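Local coordinates for protein probable endonuclease 4 (Thermotoga maritima, PDB 4HNO) that probably uses a multi-zinc site to cleave DNA at abasic sites during base excision repair, leaving a 3'-hydroxyl and a 5'-terminal sugar phosphate, at residues 31-36 and 259-264; 68-73 and 106-111; 143-148 and 177-182. One frame throughout, in Å; residues are numbered along the deposited sequence.

Interaction 1: residues 31-36 and 259-264; sequences SFQIFP and PWILET. With MN (manganese (II) ion), chain E.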
loop_
_atom_site.group_PDB
_atom_site.type_symbol
_atom_site.label_atom_id
_atom_site.label_comp_id
_atom_site.label_asym_id
_atom_site.label_seq_id
_atom_site.Cartn_x
_atom_site.Cartn_y
_atom_site.Cartn_z
ATOM N N SER A 31 3.607 -2.781 -12.748
ATOM C CA SER A 31 2.978 -2.005 -11.691
ATOM C C SER A 31 4.106 -1.466 -10.816
ATOM O O SER A 31 5.207 -2.013 -10.826
ATOM C CB SER A 31 2.111 -2.934 -10.830
ATOM O OG SER A 31 1.148 -3.639 -11.600
ATOM N N PHE A 32 3.848 -0.433 -10.019
ATOM C CA PHE A 32 4.858 0.027 -9.077
ATOM C C PHE A 32 4.249 0.875 -7.988
ATOM O O PHE A 32 3.139 1.410 -8.143
ATOM C CB PHE A 32 5.990 0.833 -9.763
ATOM C CG PHE A 32 5.541 2.086 -10.482
ATOM C CD1 PHE A 32 5.296 3.252 -9.792
ATOM C CD2 PHE A 32 5.436 2.099 -11.859
ATOM C CE1 PHE A 32 4.925 4.403 -10.467
ATOM C CE2 PHE A 32 5.067 3.241 -12.533
ATOM C CZ PHE A 32 4.820 4.391 -11.842
ATOM N N GLN A 33 5.013 1.009 -6.909
ATOM C CA GLN A 33 4.749 1.990 -5.862
ATOM C C GLN A 33 6.000 2.839 -5.688
ATOM O O GLN A 33 7.108 2.333 -5.816
ATOM C CB GLN A 33 4.379 1.282 -4.557
ATOM C CG GLN A 33 4.113 2.215 -3.383
ATOM C CD GLN A 33 3.668 1.409 -2.187
ATOM O OE1 GLN A 33 2.479 1.275 -1.920
ATOM N NE2 GLN A 33 4.642 0.854 -1.492
ATOM N N ILE A 34 5.796 4.116 -5.391
ATOM C CA ILE A 34 6.884 5.051 -5.128
ATOM C C ILE A 34 6.514 5.925 -3.951
ATOM O O ILE A 34 5.348 6.168 -3.676
ATOM C CB ILE A 34 7.168 5.953 -6.346
ATOM C CG1 ILE A 34 5.881 6.533 -6.935
ATOM C CG2 ILE A 34 7.909 5.162 -7.420
ATOM C CD1 ILE A 34 6.092 7.726 -7.886
ATOM N N PHE A 35 7.518 6.468 -3.269
ATOM C CA PHE A 35 7.285 7.610 -2.386
ATOM C C PHE A 35 7.069 8.866 -3.254
ATOM O O PHE A 35 7.514 8.923 -4.386
ATOM C CB PHE A 35 8.448 7.814 -1.416
ATOM C CG PHE A 35 8.530 6.763 -0.328
ATOM C CD1 PHE A 35 9.675 6.017 -0.168
ATOM C CD2 PHE A 35 7.483 6.554 0.556
ATOM C CE1 PHE A 35 9.760 5.069 0.855
ATOM C CE2 PHE A 35 7.560 5.607 1.555
ATOM C CZ PHE A 35 8.697 4.864 1.706
ATOM N N PRO A 36 6.425 9.892 -2.706
ATOM C CA PRO A 36 6.168 11.114 -3.484
ATOM C C PRO A 36 7.278 12.148 -3.356
ATOM O O PRO A 36 7.225 13.166 -4.022
ATOM C CB PRO A 36 4.845 11.635 -2.894
ATOM C CG PRO A 36 4.648 10.890 -1.617
ATOM C CD PRO A 36 5.696 9.890 -1.431
ATOM N N PRO A 259 -3.304 -5.522 -8.321
ATOM C CA PRO A 259 -1.842 -5.451 -8.376
ATOM C C PRO A 259 -1.142 -5.915 -7.097
ATOM O O PRO A 259 -1.569 -5.584 -6.000
ATOM C CB PRO A 259 -1.552 -3.962 -8.644
ATOM C CG PRO A 259 -2.786 -3.467 -9.317
ATOM C CD PRO A 259 -3.919 -4.223 -8.644
ATOM N N TRP A 260 -0.070 -6.674 -7.285
ATOM C CA TRP A 260 0.791 -7.192 -6.217
ATOM C C TRP A 260 2.076 -6.386 -6.228
ATOM O O TRP A 260 2.828 -6.426 -7.199
ATOM C CB TRP A 260 1.125 -8.672 -6.457
ATOM C CG TRP A 260 -0.060 -9.568 -6.539
ATOM C CD1 TRP A 260 -1.347 -9.278 -6.209
ATOM C CD2 TRP A 260 -0.063 -10.928 -7.022
ATOM N NE1 TRP A 260 -2.146 -10.367 -6.453
ATOM C CE2 TRP A 260 -1.381 -11.389 -6.954
ATOM C CE3 TRP A 260 0.928 -11.784 -7.513
ATOM C CZ2 TRP A 260 -1.754 -12.666 -7.380
ATOM C CZ3 TRP A 260 0.559 -13.057 -7.924
ATOM C CH2 TRP A 260 -0.767 -13.480 -7.850
ATOM N N ILE A 261 2.325 -5.663 -5.141
ATOM C CA ILE A 261 3.467 -4.779 -5.038
ATOM C C ILE A 261 4.380 -5.288 -3.919
ATOM O O ILE A 261 4.010 -5.319 -2.753
ATOM C CB ILE A 261 3.024 -3.336 -4.730
ATOM C CG1 ILE A 261 2.187 -2.763 -5.875
ATOM C CG2 ILE A 261 4.227 -2.463 -4.399
ATOM C CD1 ILE A 261 2.914 -2.613 -7.190
ATOM N N LEU A 262 5.588 -5.680 -4.300
ATOM C CA LEU A 262 6.589 -6.162 -3.356
ATOM C C LEU A 262 7.158 -5.023 -2.524
ATOM O O LEU A 262 7.591 -4.007 -3.071
ATOM C CB LEU A 262 7.735 -6.802 -4.125
ATOM C CG LEU A 262 7.399 -8.007 -4.985
ATOM C CD1 LEU A 262 8.488 -8.204 -6.014
ATOM C CD2 LEU A 262 7.231 -9.233 -4.130
ATOM N N GLU A 263 7.208 -5.233 -1.208
ATOM C CA GLU A 263 7.944 -4.356 -0.288
ATOM C C GLU A 263 8.934 -5.210 0.495
ATOM O O GLU A 263 9.197 -5.003 1.676
ATOM C CB GLU A 263 7.034 -3.600 0.659
ATOM C CG GLU A 263 5.899 -2.850 0.004
ATOM C CD GLU A 263 5.010 -2.222 1.034
ATOM O OE1 GLU A 263 4.497 -3.005 1.891
ATOM O OE2 GLU A 263 4.828 -0.990 1.027
ATOM N N THR A 264 9.490 -6.193 -0.185
ATOM C CA THR A 264 10.348 -7.174 0.445
ATOM C C THR A 264 11.763 -6.586 0.552
ATOM O O THR A 264 12.085 -5.588 -0.102
ATOM C CB THR A 264 10.335 -8.460 -0.359
ATOM O OG1 THR A 264 10.637 -8.123 -1.709
ATOM C CG2 THR A 264 8.985 -9.142 -0.313
HETATM MN MN MN E . 2.901 -2.393 3.132
HETATM O O HOH W 1 3.855 -0.796 3.717
#
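Strands 31-34 and 260-262 bring Ser-31 and Gln-33 against Ile-261 and Glu-263, with axes 7.0 Å apart at closest approach, N-to-C directions 49° apart and no backbone hydrogen bond between them. Strand 7-10 lies between the two in the sheet and pairs with both, so this contact is made by side chains reaching past it. Ile-261 makes the apolar part of the contact: its CD1 rests against Ser-31 CB at 3.7 Å, while the CG2 branch packs on Gln-33 CB at 3.8 Å. A branched aliphatic suits a place where it must cover two alternate residues of one strand, which point to the same side. Beyond it, toward the metal, Gln-33 is extended (chi1 179°), which carries its amide to the site. There NE2 donates to Glu-263 OE2 at 3.1 Å; OE2 lies in the amide plane, while NE2 comes to it on the anti side, 27° out of the carboxylate plane. The other oxygen, OE1 of Glu-263, binds manganese at 2.1 Å. Gln-33 NE2 also bonds His-10, and its OE1 bonds His-218, a ligand of the same metal. A glutamine, offering a donor and an acceptor on one extended arm, can therefore orient two first-shell ligands together, and its bond to OE2 probably helps fix the rotation of the Glu-263 carboxylate.

Interaction 2: residues 68-73 and 106-111; sequences NAFCHS and IRYLNI. With ZN (zinc ion), chain B.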
loop_
_atom_site.group_PDB
_atom_site.type_symbol
_atom_site.label_atom_id
_atom_site.label_comp_id
_atom_site.label_asym_id
_atom_site.label_seq_id
_atom_site.Cartn_x
_atom_site.Cartn_y
_atom_site.Cartn_z
ATOM N N ASN A 68 -2.213 0.853 -12.034
ATOM C CA ASN A 68 -1.208 0.003 -11.427
ATOM C C ASN A 68 -0.037 0.792 -10.835
ATOM O O ASN A 68 0.990 0.189 -10.524
ATOM C CB ASN A 68 -0.634 -0.987 -12.449
ATOM C CG ASN A 68 -1.682 -1.920 -13.071
ATOM O OD1 ASN A 68 -2.885 -1.911 -12.763
ATOM N ND2 ASN A 68 -1.194 -2.744 -13.981
ATOM N N ALA A 69 -0.204 2.107 -10.690
ATOM C CA ALA A 69 0.845 2.991 -10.215
ATOM C C ALA A 69 0.355 3.674 -8.945
ATOM O O ALA A 69 -0.726 4.265 -8.928
ATOM C CB ALA A 69 1.192 4.027 -11.286
ATOM N N PHE A 70 1.153 3.592 -7.891
ATOM C CA PHE A 70 0.728 4.022 -6.575
ATOM C C PHE A 70 1.816 4.845 -5.903
ATOM O O PHE A 70 3.000 4.542 -6.059
ATOM C CB PHE A 70 0.460 2.780 -5.674
ATOM C CG PHE A 70 -0.496 1.804 -6.271
ATOM C CD1 PHE A 70 -0.047 0.803 -7.117
ATOM C CD2 PHE A 70 -1.860 1.879 -6.002
ATOM C CE1 PHE A 70 -0.911 -0.114 -7.653
ATOM C CE2 PHE A 70 -2.733 0.974 -6.541
ATOM C CZ PHE A 70 -2.246 -0.032 -7.372
ATOM N N CYS A 71 1.424 5.811 -5.082
ATOM C CA CYS A 71 2.342 6.429 -4.152
ATOM C C CYS A 71 2.083 5.901 -2.749
ATOM O O CYS A 71 0.943 5.619 -2.387
ATOM C CB CYS A 71 2.235 7.950 -4.121
ATOM S SG CYS A 71 3.124 8.820 -5.428
ATOM N N HIS A 72 3.140 5.767 -1.967
ATOM C CA HIS A 72 3.057 5.509 -0.526
ATOM C C HIS A 72 3.422 6.797 0.195
ATOM O O HIS A 72 4.416 7.425 -0.108
ATOM C CB HIS A 72 4.025 4.402 -0.103
ATOM C CG HIS A 72 3.718 3.777 1.230
ATOM N ND1 HIS A 72 3.694 4.470 2.417
ATOM C CD2 HIS A 72 3.431 2.491 1.547
ATOM C CE1 HIS A 72 3.392 3.629 3.405
ATOM N NE2 HIS A 72 3.233 2.414 2.907
ATOM N N SER A 73 2.591 7.185 1.152
ATOM C CA SER A 73 2.748 8.381 1.942
ATOM C C SER A 73 3.950 8.233 2.843
ATOM O O SER A 73 4.364 7.124 3.186
ATOM C CB SER A 73 1.453 8.575 2.734
ATOM O OG SER A 73 1.455 9.657 3.611
ATOM N N ILE A 106 -0.548 10.371 -10.734
ATOM C CA ILE A 106 -0.775 9.197 -9.899
ATOM C C ILE A 106 -2.145 9.322 -9.230
ATOM O O ILE A 106 -2.515 10.369 -8.695
ATOM C CB ILE A 106 0.366 9.058 -8.865
ATOM C CG1 ILE A 106 1.701 8.746 -9.540
ATOM C CG2 ILE A 106 0.032 8.042 -7.799
ATOM C CD1 ILE A 106 1.842 7.342 -10.016
ATOM N N ARG A 107 -2.862 8.210 -9.249
ATOM C CA ARG A 107 -4.253 8.177 -8.869
ATOM C C ARG A 107 -4.506 7.790 -7.403
ATOM O O ARG A 107 -5.603 7.980 -6.899
ATOM C CB ARG A 107 -4.968 7.195 -9.795
ATOM C CG ARG A 107 -4.967 7.664 -11.230
ATOM C CD ARG A 107 -5.646 6.679 -12.153
ATOM N NE ARG A 107 -5.582 7.190 -13.523
ATOM C CZ ARG A 107 -5.981 6.518 -14.590
ATOM N NH1 ARG A 107 -6.470 5.296 -14.462
ATOM N NH2 ARG A 107 -5.871 7.059 -15.793
ATOM N N TYR A 108 -3.489 7.231 -6.766
ATOM C CA TYR A 108 -3.640 6.573 -5.462
ATOM C C TYR A 108 -2.486 6.965 -4.548
ATOM O O TYR A 108 -1.322 6.902 -4.940
ATOM C CB TYR A 108 -3.589 5.062 -5.625
ATOM C CG TYR A 108 -4.708 4.502 -6.433
ATOM C CD1 TYR A 108 -4.503 3.931 -7.666
ATOM C CD2 TYR A 108 -5.993 4.551 -5.929
ATOM C CE1 TYR A 108 -5.573 3.432 -8.401
ATOM C CE2 TYR A 108 -7.057 4.068 -6.647
ATOM C CZ TYR A 108 -6.849 3.506 -7.882
ATOM O OH TYR A 108 -7.951 3.037 -8.569
ATOM N N LEU A 109 -2.839 7.272 -3.303
ATOM C CA LEU A 109 -1.876 7.597 -2.256
ATOM C C LEU A 109 -2.192 6.714 -1.058
ATOM O O LEU A 109 -3.251 6.851 -0.436
ATOM C CB LEU A 109 -1.980 9.081 -1.875
ATOM C CG LEU A 109 -1.046 9.537 -0.753
ATOM C CD1 LEU A 109 0.417 9.327 -1.088
ATOM C CD2 LEU A 109 -1.305 10.995 -0.452
ATOM N N ASN A 110 -1.283 5.806 -0.756
ATOM C CA ASN A 110 -1.454 4.794 0.280
ATOM C C ASN A 110 -0.874 5.270 1.598
ATOM O O ASN A 110 0.307 5.630 1.655
ATOM C CB ASN A 110 -0.734 3.531 -0.190
ATOM C CG ASN A 110 -0.784 2.417 0.826
ATOM O OD1 ASN A 110 -1.672 1.581 0.795
ATOM N ND2 ASN A 110 0.162 2.413 1.727
ATOM N N ILE A 111 -1.679 5.214 2.658
ATOM C CA ILE A 111 -1.253 5.630 3.982
ATOM C C ILE A 111 -1.481 4.515 5.001
ATOM O O ILE A 111 -2.397 3.727 4.903
ATOM C CB ILE A 111 -2.012 6.919 4.447
ATOM C CG1 ILE A 111 -3.479 6.647 4.821
ATOM C CG2 ILE A 111 -1.943 8.028 3.422
ATOM C CD1 ILE A 111 -4.133 7.781 5.620
HETATM ZN ZN ZN B . 2.786 0.764 4.041
HETATM O O HOH W 2 -1.745 6.052 -10.708
HETATM O O HOH W 1 3.855 -0.796 3.717
#
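Cys-71 and His-72 pair with Leu-109 and Asn-110 in a parallel beta-alpha-beta crossover of the TIM barrel, at the edge of the metal centre. Three nearly straight backbone bonds zip the strands: Cys-71 N to Tyr-108 O, Asn-110 N to Cys-71 O, and Ser-73 N to Asn-110 O. At the start of the pair the strands are farther apart, and water 2 spans the gap, donating a hydrogen bond to Ala-69 O and accepting one from Arg-107 N.

His-72 carries the chemistry. Its NE2 binds zinc at 2.0 Å, while ND1, the other ring nitrogen, donates to Ser-73 O at 2.8 Å, in the carbonyl plane and on a lone pair. Gripped at both nitrogens, the imidazole has its rotation fixed. Asn-110 ND2 sits 3.1 Å above one face of that ring, offset toward the rim, with the amide tilted 55° from the ring plane. No hydrogen bond joins the two: ND2 is used by Glu-147, another zinc ligand, and OD1 by Thr-179, so a compact amide here serves the second shell. Toward the N-terminal end of the strands, Phe-70 and Tyr-108 lie alongside each other, centroids 5.4 Å apart and rings barely overlapping; flat aromatics give broad apolar surface to the barrel interior. Phe-70 CE2 comes within 3.6 Å of Tyr-108 CD1, and the phenol end of Tyr-108 bonds Glu-67.

On the outer face, Leu-109 swings CD1 over Cys-71 CB at 3.8 Å. Aliphatic Leu-109 and small Cys-71 both fit against the crossover helix 84-104, which also supplies Glu-97 to Ser-73 OG. Strand 31-34 flanks strand 69-72 on its other edge, while inside the barrel Phe-70 and Asn-110 meet Met-216 of strand 214-222.

Interaction 3: residues 143-148 and 177-182; sequences VILLEN and AITYDT. With MN (manganese (II) ion), chain E; ZN (zinc ion), chain B.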
loop_
_atom_site.group_PDB
_atom_site.type_symbol
_atom_site.label_atom_id
_atom_site.label_comp_id
_atom_site.label_asym_id
_atom_site.label_seq_id
_atom_site.Cartn_x
_atom_site.Cartn_y
_atom_site.Cartn_z
ATOM N N VAL A 143 -7.303 9.252 -4.829
ATOM C CA VAL A 143 -7.921 8.355 -3.870
ATOM C C VAL A 143 -6.881 7.954 -2.840
ATOM O O VAL A 143 -5.776 7.556 -3.199
ATOM C CB VAL A 143 -8.461 7.113 -4.618
ATOM C CG1 VAL A 143 -8.927 6.025 -3.655
ATOM C CG2 VAL A 143 -9.596 7.522 -5.566
ATOM N N ILE A 144 -7.244 8.082 -1.565
ATOM C CA ILE A 144 -6.390 7.643 -0.477
ATOM C C ILE A 144 -6.684 6.182 -0.181
ATOM O O ILE A 144 -7.847 5.792 -0.019
ATOM C CB ILE A 144 -6.578 8.528 0.751
ATOM C CG1 ILE A 144 -6.030 9.928 0.409
ATOM C CG2 ILE A 144 -5.870 7.934 1.960
ATOM C CD1 ILE A 144 -6.210 10.992 1.442
ATOM N N LEU A 145 -5.630 5.377 -0.120
ATOM C CA LEU A 145 -5.744 3.967 0.247
ATOM C C LEU A 145 -5.327 3.825 1.705
ATOM O O LEU A 145 -4.257 4.286 2.092
ATOM C CB LEU A 145 -4.854 3.091 -0.627
ATOM C CG LEU A 145 -5.089 3.241 -2.126
ATOM C CD1 LEU A 145 -4.153 2.333 -2.911
ATOM C CD2 LEU A 145 -6.536 2.958 -2.481
ATOM N N LEU A 146 -6.176 3.173 2.495
ATOM C CA LEU A 146 -5.832 2.814 3.858
ATOM C C LEU A 146 -5.237 1.416 3.834
ATOM O O LEU A 146 -5.878 0.479 3.350
ATOM C CB LEU A 146 -7.056 2.811 4.756
ATOM C CG LEU A 146 -7.874 4.083 4.783
ATOM C CD1 LEU A 146 -9.093 3.901 5.672
ATOM C CD2 LEU A 146 -7.045 5.274 5.229
ATOM N N GLU A 147 -4.025 1.286 4.359
ATOM C CA GLU A 147 -3.317 0.018 4.425
ATOM C C GLU A 147 -3.453 -0.582 5.814
ATOM O O GLU A 147 -3.300 0.110 6.813
ATOM C CB GLU A 147 -1.853 0.261 4.103
ATOM C CG GLU A 147 -1.037 -1.008 4.043
ATOM C CD GLU A 147 0.443 -0.798 3.960
ATOM O OE1 GLU A 147 1.185 -1.760 4.259
ATOM O OE2 GLU A 147 0.878 0.306 3.559
ATOM N N ASN A 148 -3.704 -1.888 5.878
ATOM C CA ASN A 148 -3.627 -2.553 7.175
ATOM C C ASN A 148 -2.185 -2.633 7.658
ATOM O O ASN A 148 -1.240 -2.710 6.857
ATOM C CB ASN A 148 -4.259 -3.940 7.142
ATOM C CG ASN A 148 -3.517 -4.880 6.227
ATOM O OD1 ASN A 148 -3.396 -4.596 5.040
ATOM N ND2 ASN A 148 -3.042 -6.008 6.748
ATOM N N ALA A 177 -10.059 4.016 -0.318
ATOM C CA ALA A 177 -10.101 2.600 -0.656
ATOM C C ALA A 177 -9.025 1.890 0.174
ATOM O O ALA A 177 -8.566 2.462 1.166
ATOM C CB ALA A 177 -10.024 2.382 -2.166
ATOM N N ILE A 178 -8.677 0.659 -0.175
ATOM C CA ILE A 178 -7.941 -0.213 0.714
ATOM C C ILE A 178 -6.750 -0.851 0.010
ATOM O O ILE A 178 -6.823 -1.259 -1.154
ATOM C CB ILE A 178 -8.912 -1.313 1.247
ATOM C CG1 ILE A 178 -10.136 -0.713 1.949
ATOM C CG2 ILE A 178 -8.205 -2.345 2.115
ATOM C CD1 ILE A 178 -9.819 0.040 3.201
ATOM N N THR A 179 -5.671 -0.995 0.777
ATOM C CA THR A 179 -4.513 -1.817 0.433
ATOM C C THR A 179 -4.387 -2.918 1.477
ATOM O O THR A 179 -4.440 -2.637 2.672
ATOM C CB THR A 179 -3.244 -0.986 0.447
ATOM O OG1 THR A 179 -3.352 -0.021 -0.600
ATOM C CG2 THR A 179 -1.983 -1.829 0.265
ATOM N N TYR A 180 -4.186 -4.145 1.005
ATOM C CA TYR A 180 -3.957 -5.260 1.917
ATOM C C TYR A 180 -2.489 -5.666 1.861
ATOM O O TYR A 180 -1.986 -6.054 0.800
ATOM C CB TYR A 180 -4.836 -6.475 1.548
ATOM C CG TYR A 180 -4.618 -7.579 2.543
ATOM C CD1 TYR A 180 -5.136 -7.481 3.825
ATOM C CD2 TYR A 180 -3.846 -8.697 2.239
ATOM C CE1 TYR A 180 -4.901 -8.443 4.777
ATOM C CE2 TYR A 180 -3.627 -9.691 3.189
ATOM C CZ TYR A 180 -4.146 -9.539 4.462
ATOM O OH TYR A 180 -3.932 -10.481 5.437
ATOM N N ASP A 181 -1.798 -5.561 2.998
ATOM C CA ASP A 181 -0.408 -5.970 3.127
ATOM C C ASP A 181 -0.378 -7.361 3.776
ATOM O O ASP A 181 -0.873 -7.559 4.891
ATOM C CB ASP A 181 0.361 -4.938 3.957
ATOM C CG ASP A 181 1.841 -5.232 4.070
ATOM O OD1 ASP A 181 2.665 -4.323 3.779
ATOM O OD2 ASP A 181 2.200 -6.375 4.440
ATOM N N THR A 182 0.159 -8.325 3.041
ATOM C CA THR A 182 0.135 -9.707 3.498
ATOM C C THR A 182 0.968 -9.942 4.754
ATOM O O THR A 182 0.627 -10.827 5.539
ATOM C CB THR A 182 0.577 -10.663 2.380
ATOM O OG1 THR A 182 1.889 -10.365 1.936
ATOM C CG2 THR A 182 -0.349 -10.602 1.192
HETATM MN MN MN E . 2.901 -2.393 3.132
HETATM ZN ZN ZN B . 2.786 0.764 4.041
HETATM O O HOH W 1 3.855 -0.796 3.717
#
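Glu-147 and Thr-179 cross obliquely on the inner wall of the TIM barrel, where strands 143-147 and 176-181 run parallel. Their aliphatic parts touch, Glu-147 CG lying 4.0 Å from Thr-179 CG2. With CG anti to the backbone N (chi1 -176°) and the chain extended beyond it, Glu-147 reaches the metals and splits its carboxylate between them: OE1 to manganese, OE2 to zinc. A glutamate suits this bridging place by its length. Thr-179 uses its methyl for that contact and its hydroxyl for Asn-110, while Leu-145 crosses it at about a right angle, bringing CD1 to 3.4 Å from Thr-179 OG1. The small Ala-177 leaves space for Leu-145 CD2, 3.5 Å from its CB.

Backbone bonds continue until the register ends at Asn-148, whose own N reaches Thr-179 O only weakly. Its side chain takes over. OD1 accepts from Asp-181 N at 2.8 Å and ND2 donates to Asp-181 O at 3.2 Å, both in the plane of the accepting carbonyl, on a lone pair. The amide thus grips one residue's backbone twice and lies within 5° of parallel to the Tyr-180 ring. Asp-181, so positioned, N-caps helix 182-187 through OD2 at His-184 N, and its OD1 binds manganese at 2.0 Å, only 3.0 Å from Glu-147 OE1, a closeness explained by their shared metal.

How the interactions relate
All three contacts lie in the buried core of one TIM barrel and converge on its metal centre, where water 1 bridges the zinc and the manganese bound by these segments. Interactions 2 and 3 each join adjacent parallel strands by backbone bonds, and strand 108-115 pairs directly with strand 143-147, so together they form a continuous piece of the wall. Interaction 1 spans a strand instead, buries about half as much surface and has a single side-chain hydrogen bond; strand 31-34 connects it to interaction 2 through strand 69-72. Their metal chemistry differs too: interaction 2 supplies a histidine to zinc, interaction 1 a carboxylate to manganese, and interaction 3 ligands to both.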